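Local coordinates for MstE (Scytonema sp. PCC 10023, PDB 6SBF), which is a monodomain class II terpene cyclase that assembles complex isoprenoid scaffolds, probably of the merosterol type, at residues A[61-66]-A[113-118]; A[83-88]-A[117-122]; A[314-319]-A[338-343]. The protein carries 1 engineered substitution. One frame throughout, in Å; residues are numbered along the deposited sequence. Where two conformers were deposited one is given.

Contact 1: residues A[61-66]-A[113-118]; sequences VTAYVG and GWALQL
Ala63 presses its methyl against the backbone of Ala115, and this small-residue junction is the tight spot of the contact. Ala63 CB lies 3.4 Å from Ala115 N, and the two alpha carbons, Ala63 CA and Ala115 CA, come within 4.6 Å of each other. With nothing larger in the way, the local axes close to 7.9 Å. Beside the junction the aromatic pair takes over. Tyr64 CG is anti to the backbone N (chi1 179°), which lays the phenol ring alongside the indole of Trp114. It forms a T-shaped (edge-to-face) stack: Tyr64 CD2, on the ring edge, stands over the centre of the indole face, 3.7 Å from Trp114 CE2, with the planes at 66°. The opposite indole face is met near its rim by Gln117 NE2, so the ring is sandwiched between an aromatic edge and an amide. Such a pairing illustrates how an alpha6-alpha6 barrel is assembled: helices 59-69 and 109-121 run in broadly the same direction, 43° apart, consistent with neighbours in one layer of the barrel. The far end of the tyrosine is held by a hydrogen bond between Tyr64 OH and Thr355 OG1, and its ring also stacks with Phe351. Toward the C-terminal ends the backbones part, yet the fit stays close: Leu118 CD1 reaches to 4.0 Å from Gly66 C, where a side chain on the glycine would collide with it. Beyond the indole, on the side away from the tyrosine, the contact opens toward Gln117, which is partly exposed and does not reach residues 61-66.

Contact 2: residues A[83-88]-A[117-122]; sequences QAWELL and QLAAAV
The indole of Trp85 receives the methyl of Ala119 on one face, toward the rim of the ring system and above its six-membered part. This is a CH-pi contact, with Ala119 CB 3.9 Å from the centroid of the Trp85 six-membered ring and only 20° off the ring normal. At the other end of the indole, Val122 CG2 comes in obliquely, 3.7 Å from Trp85 CG, so one residue from the last turn of the helix and another just past its end share the same flat group. With chi1 at 174° the side chain of Trp85 leaves its helix opposite the backbone N, which carries the ring across toward helix 109-121. The two helices pack at a steep angle, 131° between their directions with local axes 9.9 Å apart. Opposed, layered helices of this kind are a hallmark of the alpha6-alpha6 barrel, in which successive helices of the chain alternate between an inner and an outer layer. Next to the indole lies a purely aliphatic patch. The second branch of Leu118 drops between two residues one helical turn apart: Leu118 CD2 is 3.9 Å from Ala84 CB and 3.8 Å from Leu88 CD1. Leu81, earlier on helix 75-90, also touches both Leu118 and Val122, continuing the apolar seam. No hydrogen bond crosses between the segments; the nearby polar link is that of Leu88 O with Trp99 NE1, which ties helix 75-90 to the loop following it.

Contact 3: residues A[314-319]-A[338-343]; sequences PYPFDR and RFEGSI
Tyr315 and Glu340 cross at about a right angle, with the aliphatic root of the glutamate laid over the face of the phenol ring. Glu340 CB sits 3.7 Å from the Tyr315 ring centroid and 18° off its normal, a CH-pi contact. The glutamate chain then bends (chi2 83°), leading its carboxylate back to Arg338, where Arg338 NE donates to Glu340 OE2 at 2.7 Å as part of a salt bridge. Arg338 also crosses the tyrosine at roughly a right angle; Tyr315 CE2 lies over the centre of the guanidinium face, 4.1 Å from Arg338 CZ. Two beta turns present the tyrosine and the glutamate, type I at Tyr315-Asp318 and type II at Phe339-Ser342, with Arg338 just ahead of the second. Both lie at one end of the antiparallel pair, the first just after strand 311-313 and the second leading into 342-344. A serine in place of Tyr315 would probably leave the methylene of Glu340 and the guanidinium face of Arg338 without their aromatic partner. With no hydrogen bond between the segments, the contact rests on the packing of the ring against the glutamate stem and the guanidinium face, while the ion pair, made wholly within residues 338-343, is likely to fix where that stem meets the ring.

How the contacts relate
From the N terminus, helix 59-69 opens the first loop, and helix 75-90 opens a second before the first has closed. Both end on helix 109-121, so contacts 1 and 2 overlap along the chain instead of nesting, sharing Gln117 and Leu118. Their centres are only 7 Å apart, and they touch directly, for example where Thr62 packs on Ala84; together they join three helices of the barrel into one block. Contact 3 comes much later, in series with both, and closes the loop that carries strand 328-329, between strands 311-313 and 342-344 of the same small sheet. Its centre lies about 25 Å from that of contact 1 and 31 Å from that of contact 2, without touching either.

Contact 1: residues A[61-66]-A[113-118]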
ATOM      1  N   VAL A  61      -8.562  -4.303   2.423  1.00 10.86           N
ATOM      2  CA  VAL A  61      -7.778  -5.276   1.654  1.00 11.70           C
ATOM      3  C   VAL A  61      -8.356  -5.351   0.244  1.00 10.98           C
ATOM      4  O   VAL A  61      -7.579  -5.366  -0.742  1.00 11.70           O
ATOM      5  CB  VAL A  61      -7.757  -6.641   2.336  1.00 11.68           C
ATOM      6  CG1 VAL A  61      -7.087  -7.664   1.464  1.00 12.25           C
ATOM      7  CG2 VAL A  61      -7.033  -6.533   3.657  1.00 12.60           C
ATOM      8  N   THR A  62      -9.666  -5.339   0.103  1.00 10.82           N
ATOM      9  CA  THR A  62     -10.329  -5.425  -1.232  1.00 11.64           C
ATOM     10  C   THR A  62     -10.075  -4.150  -2.036  1.00 10.92           C
ATOM     11  O   THR A  62      -9.803  -4.261  -3.238  1.00 11.60           O
ATOM     12  CB  THR A  62     -11.797  -5.763  -1.000  1.00 11.28           C
ATOM     13  OG1 THR A  62     -11.894  -7.106  -0.532  1.00 12.24           O
ATOM     14  CG2 THR A  62     -12.624  -5.650  -2.259  1.00 11.21           C
ATOM     15  N   ALA A  63     -10.168  -3.005  -1.409  1.00 10.78           N
ATOM     16  CA  ALA A  63      -9.896  -1.719  -2.103  1.00 11.64           C
ATOM     17  C   ALA A  63      -8.451  -1.740  -2.615  1.00 11.94           C
ATOM     18  O   ALA A  63      -8.155  -1.300  -3.755  1.00 11.46           O
ATOM     19  CB  ALA A  63     -10.184  -0.548  -1.189  1.00 12.21           C
ATOM     20  N   TYR A  64      -7.504  -2.159  -1.744  1.00 10.94           N
ATOM     21  CA  TYR A  64      -6.078  -2.191  -2.094  1.00 10.69           C
ATOM     22  C   TYR A  64      -5.829  -3.176  -3.236  1.00 10.75           C
ATOM     23  O   TYR A  64      -5.174  -2.858  -4.226  1.00 11.22           O
ATOM     24  CB  TYR A  64      -5.258  -2.484  -0.856  1.00 11.41           C
ATOM     25  CG  TYR A  64      -3.773  -2.577  -1.095  1.00 10.79           C
ATOM     26  CD1 TYR A  64      -3.136  -3.752  -1.413  1.00 10.49           C
ATOM     27  CD2 TYR A  64      -2.998  -1.438  -0.975  1.00 11.64           C
ATOM     28  CE1 TYR A  64      -1.758  -3.857  -1.539  1.00 10.98           C
ATOM     29  CE2 TYR A  64      -1.615  -1.532  -1.118  1.00 11.93           C
ATOM     30  CZ  TYR A  64      -0.981  -2.725  -1.376  1.00 11.17           C
ATOM     31  OH  TYR A  64       0.387  -2.819  -1.501  1.00 12.89           O
ATOM     32  N   VAL A  65      -6.277  -4.402  -3.060  1.00 10.99           N
ATOM     33  CA  VAL A  65      -6.028  -5.463  -4.065  1.00 11.12           C
ATOM     34  C   VAL A  65      -6.685  -5.048  -5.394  1.00 11.43           C
ATOM     35  O   VAL A  65      -6.060  -5.264  -6.432  1.00 11.77           O
ATOM     36  CB  VAL A  65      -6.486  -6.828  -3.563  1.00 12.03           C
ATOM     37  CG1 VAL A  65      -6.409  -7.865  -4.659  1.00 12.53           C
ATOM     38  CG2 VAL A  65      -5.663  -7.279  -2.372  1.00 12.68           C
ATOM     39  N   GLY A  66      -7.901  -4.554  -5.327  1.00 11.00           N
ATOM     40  CA  GLY A  66      -8.558  -4.136  -6.577  1.00 11.73           C
ATOM     41  C   GLY A  66      -7.758  -3.058  -7.258  1.00 11.41           C
ATOM     42  O   GLY A  66      -7.559  -3.128  -8.488  1.00 12.11           O
ATOM     43  N   GLY A 113      -9.333   6.222   0.795  1.00 11.80           N
ATOM     44  CA  GLY A 113      -8.535   6.573  -0.377  1.00 11.72           C
ATOM     45  C   GLY A 113      -8.341   5.434  -1.328  1.00 11.48           C
ATOM     46  O   GLY A 113      -8.542   5.611  -2.550  1.00 12.92           O
ATOM     47  N   TRP A 114      -8.012   4.248  -0.846  1.00 11.00           N
ATOM     48  CA  TRP A 114      -7.858   3.090  -1.739  1.00 11.89           C
ATOM     49  C   TRP A 114      -9.185   2.759  -2.422  1.00 11.42           C
ATOM     50  O   TRP A 114      -9.168   2.367  -3.606  1.00 12.03           O
ATOM     51  CB  TRP A 114      -7.308   1.866  -1.006  1.00 11.79           C
ATOM     52  CG  TRP A 114      -5.863   2.028  -0.653  1.00 11.98           C
ATOM     53  CD1 TRP A 114      -5.325   2.311   0.574  1.00 13.18           C
ATOM     54  CD2 TRP A 114      -4.734   1.937  -1.558  1.00 11.33           C
ATOM     55  NE1 TRP A 114      -3.961   2.454   0.493  1.00 13.30           N
ATOM     56  CE2 TRP A 114      -3.563   2.189  -0.802  1.00 12.50           C
ATOM     57  CE3 TRP A 114      -4.612   1.603  -2.920  1.00 12.59           C
ATOM     58  CZ2 TRP A 114      -2.314   2.212  -1.388  1.00 12.86           C
ATOM     59  CZ3 TRP A 114      -3.357   1.607  -3.487  1.00 13.37           C
ATOM     60  CH2 TRP A 114      -2.209   1.913  -2.723  1.00 13.86           C
ATOM     61  N   ALA A 115     -10.276   2.829  -1.718  1.00 11.27           N
ATOM     62  CA  ALA A 115     -11.606   2.547  -2.306  1.00 12.31           C
ATOM     63  C   ALA A 115     -11.875   3.544  -3.425  1.00 11.91           C
ATOM     64  O   ALA A 115     -12.470   3.151  -4.444  1.00 12.59           O
ATOM     65  CB  ALA A 115     -12.694   2.608  -1.250  1.00 12.88           C
ATOM     66  N   LEU A 116     -11.476   4.793  -3.262  1.00 11.47           N
ATOM     67  CA  LEU A 116     -11.610   5.820  -4.309  1.00 11.37           C
ATOM     68  C   LEU A 116     -10.701   5.540  -5.494  1.00 11.40           C
ATOM     69  O   LEU A 116     -11.118   5.866  -6.647  1.00 13.48           O
ATOM     70  CB  LEU A 116     -11.502   7.209  -3.701  1.00 11.98           C
ATOM     71  CG  LEU A 116     -12.645   7.626  -2.794  1.00 13.14           C
ATOM     72  CD1 LEU A 116     -12.272   8.890  -2.026  1.00 14.44           C
ATOM     73  CD2 LEU A 116     -13.918   7.878  -3.619  1.00 17.00           C
ATOM     74  N   GLN A 117      -9.509   5.009  -5.304  1.00 11.88           N
ATOM     75  CA  GLN A 117      -8.651   4.609  -6.427  1.00 12.13           C
ATOM     76  C   GLN A 117      -9.375   3.510  -7.202  1.00 12.09           C
ATOM     77  O   GLN A 117      -9.352   3.474  -8.439  1.00 13.49           O
ATOM     78  CB  GLN A 117      -7.272   4.177  -5.937  1.00 12.85           C
ATOM     79  CG  GLN A 117      -6.426   5.308  -5.368  1.00 13.78           C
ATOM     80  CD  GLN A 117      -4.993   4.864  -5.185  1.00 14.02           C
ATOM     81  OE1 GLN A 117      -4.302   4.559  -6.154  1.00 15.81           O
ATOM     82  NE2 GLN A 117      -4.519   4.828  -3.930  1.00 17.08           N
ATOM     83  N   LEU A 118      -9.951   2.548  -6.492  1.00 11.65           N
ATOM     84  CA  LEU A 118     -10.684   1.459  -7.149  1.00 12.38           C
ATOM     85  C   LEU A 118     -11.893   2.035  -7.910  1.00 12.00           C
ATOM     86  O   LEU A 118     -12.139   1.625  -9.064  1.00 12.76           O
ATOM     87  CB  LEU A 118     -11.084   0.398  -6.127  1.00 12.65           C
ATOM     88  CG  LEU A 118     -11.922  -0.749  -6.702  1.00 13.77           C
ATOM     89  CD1 LEU A 118     -11.330  -1.462  -7.889  1.00 15.85           C
ATOM     90  CD2 LEU A 118     -12.239  -1.764  -5.641  1.00 16.22           C
TER

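Contact 2: residues A[83-88]-A[117-122]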
ATOM      1  N   GLN A  83     -17.096  -6.125  -9.385  1.00 12.84           N
ATOM      2  CA  GLN A  83     -17.738  -6.830  -8.265  1.00 14.06           C
ATOM      3  C   GLN A  83     -17.226  -6.276  -6.922  1.00 13.16           C
ATOM      4  O   GLN A  83     -17.995  -6.074  -5.990  1.00 13.96           O
ATOM      5  CB  GLN A  83     -17.516  -8.339  -8.340  1.00 15.66           C
ATOM      6  CG  GLN A  83     -17.948  -9.034  -7.003  1.00 20.96           C
ATOM      7  CD  GLN A  83     -17.866 -10.547  -7.030  1.00 25.42           C
ATOM      8  OE1 GLN A  83     -18.852 -11.224  -7.311  1.00 31.12           O
ATOM      9  NE2 GLN A  83     -16.683 -11.081  -6.744  1.00 19.41           N
ATOM     10  N   ALA A  84     -15.925  -6.019  -6.830  1.00 12.49           N
ATOM     11  CA  ALA A  84     -15.346  -5.464  -5.592  1.00 12.09           C
ATOM     12  C   ALA A  84     -15.985  -4.099  -5.286  1.00 12.01           C
ATOM     13  O   ALA A  84     -16.283  -3.823  -4.117  1.00 13.37           O
ATOM     14  CB  ALA A  84     -13.845  -5.341  -5.732  1.00 13.74           C
ATOM     15  N   TRP A  85     -16.190  -3.274  -6.317  1.00 12.35           N
ATOM     16  CA  TRP A  85     -16.820  -1.971  -6.074  1.00 12.44           C
ATOM     17  C   TRP A  85     -18.269  -2.161  -5.638  1.00 12.40           C
ATOM     18  O   TRP A  85     -18.743  -1.439  -4.759  1.00 13.67           O
ATOM     19  CB  TRP A  85     -16.719  -1.109  -7.353  1.00 13.05           C
ATOM     20  CG  TRP A  85     -17.434   0.183  -7.292  1.00 13.34           C
ATOM     21  CD1 TRP A  85     -18.484   0.580  -8.070  1.00 14.50           C
ATOM     22  CD2 TRP A  85     -17.203   1.274  -6.372  1.00 12.98           C
ATOM     23  NE1 TRP A  85     -18.911   1.801  -7.685  1.00 16.05           N
ATOM     24  CE2 TRP A  85     -18.146   2.285  -6.656  1.00 14.28           C
ATOM     25  CE3 TRP A  85     -16.286   1.503  -5.330  1.00 15.07           C
ATOM     26  CZ2 TRP A  85     -18.208   3.479  -5.953  1.00 16.08           C
ATOM     27  CZ3 TRP A  85     -16.349   2.686  -4.666  1.00 15.81           C
ATOM     28  CH2 TRP A  85     -17.301   3.650  -4.938  1.00 16.93           C
ATOM     29  N   GLU A  86     -18.974  -3.111  -6.234  1.00 13.10           N
ATOM     30  CA  GLU A  86     -20.353  -3.380  -5.784  1.00 13.84           C
ATOM     31  C   GLU A  86     -20.366  -3.826  -4.312  1.00 13.42           C
ATOM     32  O   GLU A  86     -21.257  -3.374  -3.557  1.00 14.34           O
ATOM     33  CB  GLU A  86     -21.001  -4.446  -6.677  1.00 16.82           C
ATOM     34  CG  GLU A  86     -21.309  -3.940  -8.069  1.00 18.35           C
ATOM     35  CD  GLU A  86     -22.254  -2.746  -8.229  1.00 24.14           C
ATOM     36  OE1 GLU A  86     -23.206  -2.629  -7.437  1.00 27.26           O
ATOM     37  OE2 GLU A  86     -22.019  -1.923  -9.165  1.00 32.39           O
ATOM     38  N   LEU A  87     -19.392  -4.646  -3.896  1.00 13.10           N
ATOM     39  CA  LEU A  87     -19.293  -5.035  -2.460  1.00 12.77           C
ATOM     40  C   LEU A  87     -19.060  -3.795  -1.580  1.00 13.50           C
ATOM     41  O   LEU A  87     -19.719  -3.660  -0.538  1.00 14.49           O
ATOM     42  CB  LEU A  87     -18.165  -6.056  -2.274  1.00 13.06           C
ATOM     43  CG  LEU A  87     -18.484  -7.427  -2.899  1.00 13.91           C
ATOM     44  CD1 LEU A  87     -17.262  -8.342  -2.806  1.00 16.40           C
ATOM     45  CD2 LEU A  87     -19.659  -8.096  -2.232  1.00 17.39           C
ATOM     46  N   LEU A  88     -18.156  -2.924  -2.005  1.00 13.08           N
ATOM     47  CA  LEU A  88     -17.887  -1.704  -1.261  1.00 12.73           C
ATOM     48  C   LEU A  88     -19.128  -0.824  -1.146  1.00 12.84           C
ATOM     49  O   LEU A  88     -19.404  -0.226  -0.091  1.00 13.49           O
ATOM     50  CB  LEU A  88     -16.688  -0.982  -1.861  1.00 13.05           C
ATOM     51  CG  LEU A  88     -15.346  -1.637  -1.564  1.00 14.21           C
ATOM     52  CD1 LEU A  88     -14.295  -1.125  -2.488  1.00 15.60           C
ATOM     53  CD2 LEU A  88     -14.919  -1.510  -0.136  1.00 14.47           C
ATOM     54  N   GLN A 117      -9.509   5.009  -5.304  1.00 11.88           N
ATOM     55  CA  GLN A 117      -8.651   4.609  -6.427  1.00 12.13           C
ATOM     56  C   GLN A 117      -9.375   3.510  -7.202  1.00 12.09           C
ATOM     57  O   GLN A 117      -9.352   3.474  -8.439  1.00 13.49           O
ATOM     58  CB  GLN A 117      -7.272   4.177  -5.937  1.00 12.85           C
ATOM     59  CG  GLN A 117      -6.426   5.308  -5.368  1.00 13.78           C
ATOM     60  CD  GLN A 117      -4.993   4.864  -5.185  1.00 14.02           C
ATOM     61  OE1 GLN A 117      -4.302   4.559  -6.154  1.00 15.81           O
ATOM     62  NE2 GLN A 117      -4.519   4.828  -3.930  1.00 17.08           N
ATOM     63  N   LEU A 118      -9.951   2.548  -6.492  1.00 11.65           N
ATOM     64  CA  LEU A 118     -10.684   1.459  -7.149  1.00 12.38           C
ATOM     65  C   LEU A 118     -11.893   2.035  -7.910  1.00 12.00           C
ATOM     66  O   LEU A 118     -12.139   1.625  -9.064  1.00 12.76           O
ATOM     67  CB  LEU A 118     -11.084   0.398  -6.127  1.00 12.65           C
ATOM     68  CG  LEU A 118     -11.922  -0.749  -6.702  1.00 13.77           C
ATOM     69  CD1 LEU A 118     -11.330  -1.462  -7.889  1.00 15.85           C
ATOM     70  CD2 LEU A 118     -12.239  -1.764  -5.641  1.00 16.22           C
ATOM     71  N   ALA A 119     -12.609   2.943  -7.295  1.00 12.00           N
ATOM     72  CA  ALA A 119     -13.769   3.594  -7.949  1.00 12.61           C
ATOM     73  C   ALA A 119     -13.318   4.194  -9.282  1.00 12.46           C
ATOM     74  O   ALA A 119     -14.021   4.025 -10.292  1.00 14.20           O
ATOM     75  CB  ALA A 119     -14.387   4.634  -7.056  1.00 13.59           C
ATOM     76  N   ALA A 120     -12.174   4.854  -9.329  1.00 13.76           N
ATOM     77  CA  ALA A 120     -11.698   5.458 -10.582  1.00 14.17           C
ATOM     78  C   ALA A 120     -11.504   4.361 -11.624  1.00 13.82           C
ATOM     79  O   ALA A 120     -11.846   4.575 -12.833  1.00 16.75           O
ATOM     80  CB  ALA A 120     -10.466   6.290 -10.354  1.00 16.97           C
ATOM     81  N   ALA A 121     -10.939   3.230 -11.267  1.00 13.64           N
ATOM     82  CA  ALA A 121     -10.663   2.150 -12.245  1.00 14.48           C
ATOM     83  C   ALA A 121     -11.943   1.595 -12.855  1.00 13.18           C
ATOM     84  O   ALA A 121     -11.900   1.078 -13.975  1.00 15.49           O
ATOM     85  CB  ALA A 121      -9.866   1.050 -11.569  1.00 15.51           C
ATOM     86  N   VAL A 122     -13.052   1.675 -12.138  1.00 12.60           N
ATOM     87  CA  VAL A 122     -14.327   1.126 -12.642  1.00 13.20           C
ATOM     88  C   VAL A 122     -15.284   2.261 -13.055  1.00 13.06           C
ATOM     89  O   VAL A 122     -16.471   1.974 -13.233  1.00 16.29           O
ATOM     90  CB  VAL A 122     -14.947   0.134 -11.643  1.00 12.98           C
ATOM     91  CG1 VAL A 122     -14.008  -1.049 -11.421  1.00 15.33           C
ATOM     92  CG2 VAL A 122     -15.358   0.828 -10.340  1.00 13.98           C
TER

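Contact 3: residues A[314-319]-A[338-343]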
ATOM      1  N   PRO A 314       1.428   1.126  16.458  1.00 16.47           N
ATOM      2  CA  PRO A 314       2.054   1.939  17.483  1.00 17.21           C
ATOM      3  C   PRO A 314       1.085   2.127  18.637  1.00 17.68           C
ATOM      4  O   PRO A 314      -0.118   2.007  18.472  1.00 18.56           O
ATOM      5  CB  PRO A 314       2.289   3.287  16.804  1.00 17.79           C
ATOM      6  CG  PRO A 314       2.203   2.962  15.299  1.00 17.02           C
ATOM      7  CD  PRO A 314       1.112   1.915  15.266  1.00 16.37           C
ATOM      8  N   TYR A 315       1.635   2.465  19.797  1.00 17.51           N
ATOM      9  CA  TYR A 315       0.764   2.958  20.878  1.00 17.64           C
ATOM     10  C   TYR A 315      -0.009   4.167  20.364  1.00 16.38           C
ATOM     11  O   TYR A 315       0.501   4.956  19.548  1.00 18.00           O
ATOM     12  CB  TYR A 315       1.592   3.311  22.112  1.00 17.73           C
ATOM     13  CG  TYR A 315       2.065   2.120  22.895  1.00 18.66           C
ATOM     14  CD1 TYR A 315       3.259   1.499  22.605  1.00 19.80           C
ATOM     15  CD2 TYR A 315       1.285   1.584  23.901  1.00 22.05           C
ATOM     16  CE1 TYR A 315       3.694   0.382  23.298  1.00 21.70           C
ATOM     17  CE2 TYR A 315       1.703   0.468  24.605  1.00 24.34           C
ATOM     18  CZ  TYR A 315       2.926  -0.126  24.318  1.00 24.81           C
ATOM     19  OH  TYR A 315       3.349  -1.224  25.024  1.00 26.44           O
ATOM     20  N   PRO A 316      -1.256   4.366  20.834  1.00 17.49           N
ATOM     21  CA  PRO A 316      -2.097   5.454  20.347  1.00 17.60           C
ATOM     22  C   PRO A 316      -1.479   6.843  20.489  1.00 17.81           C
ATOM     23  O   PRO A 316      -1.826   7.733  19.703  1.00 20.81           O
ATOM     24  CB  PRO A 316      -3.455   5.357  21.058  1.00 20.31           C
ATOM     25  CG  PRO A 316      -3.403   4.032  21.709  1.00 30.08           C
ATOM     26  CD  PRO A 316      -1.979   3.525  21.798  1.00 22.10           C
ATOM     27  N   PHE A 317      -0.566   7.020  21.445  1.00 20.28           N
ATOM     28  CA  PHE A 317      -0.028   8.347  21.774  1.00 22.71           C
ATOM     29  C   PHE A 317       1.196   8.616  20.923  1.00 23.33           C
ATOM     30  O   PHE A 317       1.757   9.741  21.035  1.00 27.45           O
ATOM     31  CB  PHE A 317       0.342   8.392  23.276  1.00 24.39           C
ATOM     32  CG  PHE A 317       1.288   7.314  23.791  1.00 27.72           C
ATOM     33  CD1 PHE A 317       2.636   7.337  23.454  1.00 31.77           C
ATOM     34  CD2 PHE A 317       0.815   6.251  24.584  1.00 26.76           C
ATOM     35  CE1 PHE A 317       3.495   6.330  23.904  1.00 32.76           C
ATOM     36  CE2 PHE A 317       1.653   5.228  24.997  1.00 26.45           C
ATOM     37  CZ  PHE A 317       3.005   5.281  24.661  1.00 29.11           C
ATOM     38  N   ASP A 318       1.690   7.591  20.230  1.00 19.04           N
ATOM     39  CA  ASP A 318       3.042   7.632  19.630  1.00 19.22           C
ATOM     40  C   ASP A 318       3.013   8.341  18.268  1.00 18.73           C
ATOM     41  O   ASP A 318       2.565   7.737  17.301  1.00 17.42           O
ATOM     42  CB  ASP A 318       3.611   6.233  19.490  1.00 23.04           C
ATOM     43  CG  ASP A 318       5.090   6.290  19.145  1.00 23.51           C
ATOM     44  OD1 ASP A 318       5.620   7.444  18.955  1.00 22.57           O
ATOM     45  OD2 ASP A 318       5.692   5.187  18.998  1.00 28.61           O
ATOM     46  N   ARG A 319       3.459   9.595  18.191  1.00 19.71           N
ATOM     47  CA  ARG A 319       3.584  10.312  16.887  1.00 19.61           C
ATOM     48  C   ARG A 319       4.789   9.843  16.070  1.00 18.63           C
ATOM     49  O   ARG A 319       4.865  10.230  14.894  1.00 23.04           O
ATOM     50  CB  ARG A 319       3.644  11.806  17.090  1.00 27.36           C
ATOM     51  CG  ARG A 319       2.402  12.404  17.724  1.00 28.70           C
ATOM     52  CD  ARG A 319       2.411  13.906  17.516  1.00 25.64           C
ATOM     53  NE  ARG A 319       1.430  14.671  18.282  1.00 32.96           N
ATOM     54  CZ  ARG A 319       1.429  14.782  19.595  1.00 23.20           C
ATOM     55  NH1 ARG A 319       2.354  14.185  20.309  1.00 25.74           N
ATOM     56  NH2 ARG A 319       0.495  15.488  20.190  1.00 24.45           N
ATOM     57  N   ARG A 338      -0.247  -7.971  23.612  1.00 34.23           N
ATOM     58  CA  ARG A 338      -1.154  -6.880  23.223  1.00 32.81           C
ATOM     59  C   ARG A 338      -0.746  -6.496  21.827  1.00 23.90           C
ATOM     60  O   ARG A 338       0.407  -6.787  21.424  1.00 25.87           O
ATOM     61  CB  ARG A 338      -1.044  -5.660  24.135  1.00 37.52           C
ATOM     62  CG  ARG A 338       0.364  -5.088  24.274  1.00 46.28           C
ATOM     63  CD  ARG A 338       0.420  -4.032  25.357  1.00 62.02           C
ATOM     64  NE  ARG A 338      -0.554  -2.974  25.078  1.00 57.99           N
ATOM     65  CZ  ARG A 338      -1.069  -2.164  25.993  1.00 70.51           C
ATOM     66  NH1 ARG A 338      -1.963  -1.254  25.639  1.00 82.08           N
ATOM     67  NH2 ARG A 338      -0.673  -2.254  27.252  1.00 87.92           N
ATOM     68  N   PHE A 339      -1.615  -5.796  21.154  1.00 20.25           N
ATOM     69  CA  PHE A 339      -1.257  -5.357  19.798  1.00 19.20           C
ATOM     70  C   PHE A 339      -0.330  -4.141  19.806  1.00 18.56           C
ATOM     71  O   PHE A 339       0.508  -4.053  18.881  1.00 19.67           O
ATOM     72  CB  PHE A 339      -2.518  -5.118  18.983  1.00 21.27           C
ATOM     73  CG  PHE A 339      -3.264  -6.390  18.723  1.00 22.02           C
ATOM     74  CD1 PHE A 339      -2.762  -7.351  17.841  1.00 23.20           C
ATOM     75  CD2 PHE A 339      -4.471  -6.619  19.349  1.00 26.66           C
ATOM     76  CE1 PHE A 339      -3.502  -8.496  17.553  1.00 26.01           C
ATOM     77  CE2 PHE A 339      -5.162  -7.802  19.116  1.00 25.66           C
ATOM     78  CZ  PHE A 339      -4.671  -8.746  18.240  1.00 28.86           C
ATOM     79  N   GLU A 340      -0.459  -3.256  20.792  1.00 19.65           N
ATOM     80  CA  GLU A 340       0.350  -2.030  20.813  1.00 19.55           C
ATOM     81  C   GLU A 340       1.809  -2.437  20.944  1.00 19.63           C
ATOM     82  O   GLU A 340       2.149  -3.253  21.815  1.00 20.04           O
ATOM     83  CB  GLU A 340      -0.050  -1.063  21.913  1.00 24.59           C
ATOM     84  CG  GLU A 340      -1.481  -0.589  21.797  1.00 27.33           C
ATOM     85  CD  GLU A 340      -2.538  -1.523  22.371  1.00 42.19           C
ATOM     86  OE1 GLU A 340      -3.699  -1.211  22.153  1.00 59.52           O
ATOM     87  OE2 GLU A 340      -2.212  -2.580  22.968  1.00 36.23           O
ATOM     88  N   GLY A 341       2.624  -1.865  20.072  1.00 16.57           N
ATOM     89  CA  GLY A 341       4.048  -2.154  19.987  1.00 18.84           C
ATOM     90  C   GLY A 341       4.352  -3.424  19.261  1.00 17.09           C
ATOM     91  O   GLY A 341       5.515  -3.837  19.272  1.00 20.17           O
ATOM     92  N   SER A 342       3.381  -3.974  18.546  1.00 16.32           N
ATOM     93  CA  SER A 342       3.597  -5.212  17.767  0.50 16.18           C
ATOM     94  C   SER A 342       3.327  -5.006  16.274  1.00 14.30           C
ATOM     95  O   SER A 342       2.765  -3.961  15.899  1.00 15.70           O
ATOM     96  CB  SER A 342       2.768  -6.330  18.325  0.50 16.78           C
ATOM     97  OG  SER A 342       1.463  -6.286  17.772  0.50 17.64           O
ATOM     98  N   ILE A 343       3.801  -5.982  15.533  1.00 14.70           N
ATOM     99  CA  ILE A 343       3.692  -6.025  14.079  1.00 14.89           C
ATOM    100  C   ILE A 343       2.879  -7.255  13.721  1.00 15.30           C
ATOM    101  O   ILE A 343       3.187  -8.370  14.170  1.00 17.01           O
ATOM    102  CB  ILE A 343       5.090  -6.032  13.455  1.00 14.67           C
ATOM    103  CG1 ILE A 343       5.868  -4.789  13.814  1.00 16.00           C
ATOM    104  CG2 ILE A 343       5.031  -6.224  11.958  1.00 16.55           C
ATOM    105  CD1 ILE A 343       7.320  -4.806  13.336  1.00 19.84           C
TER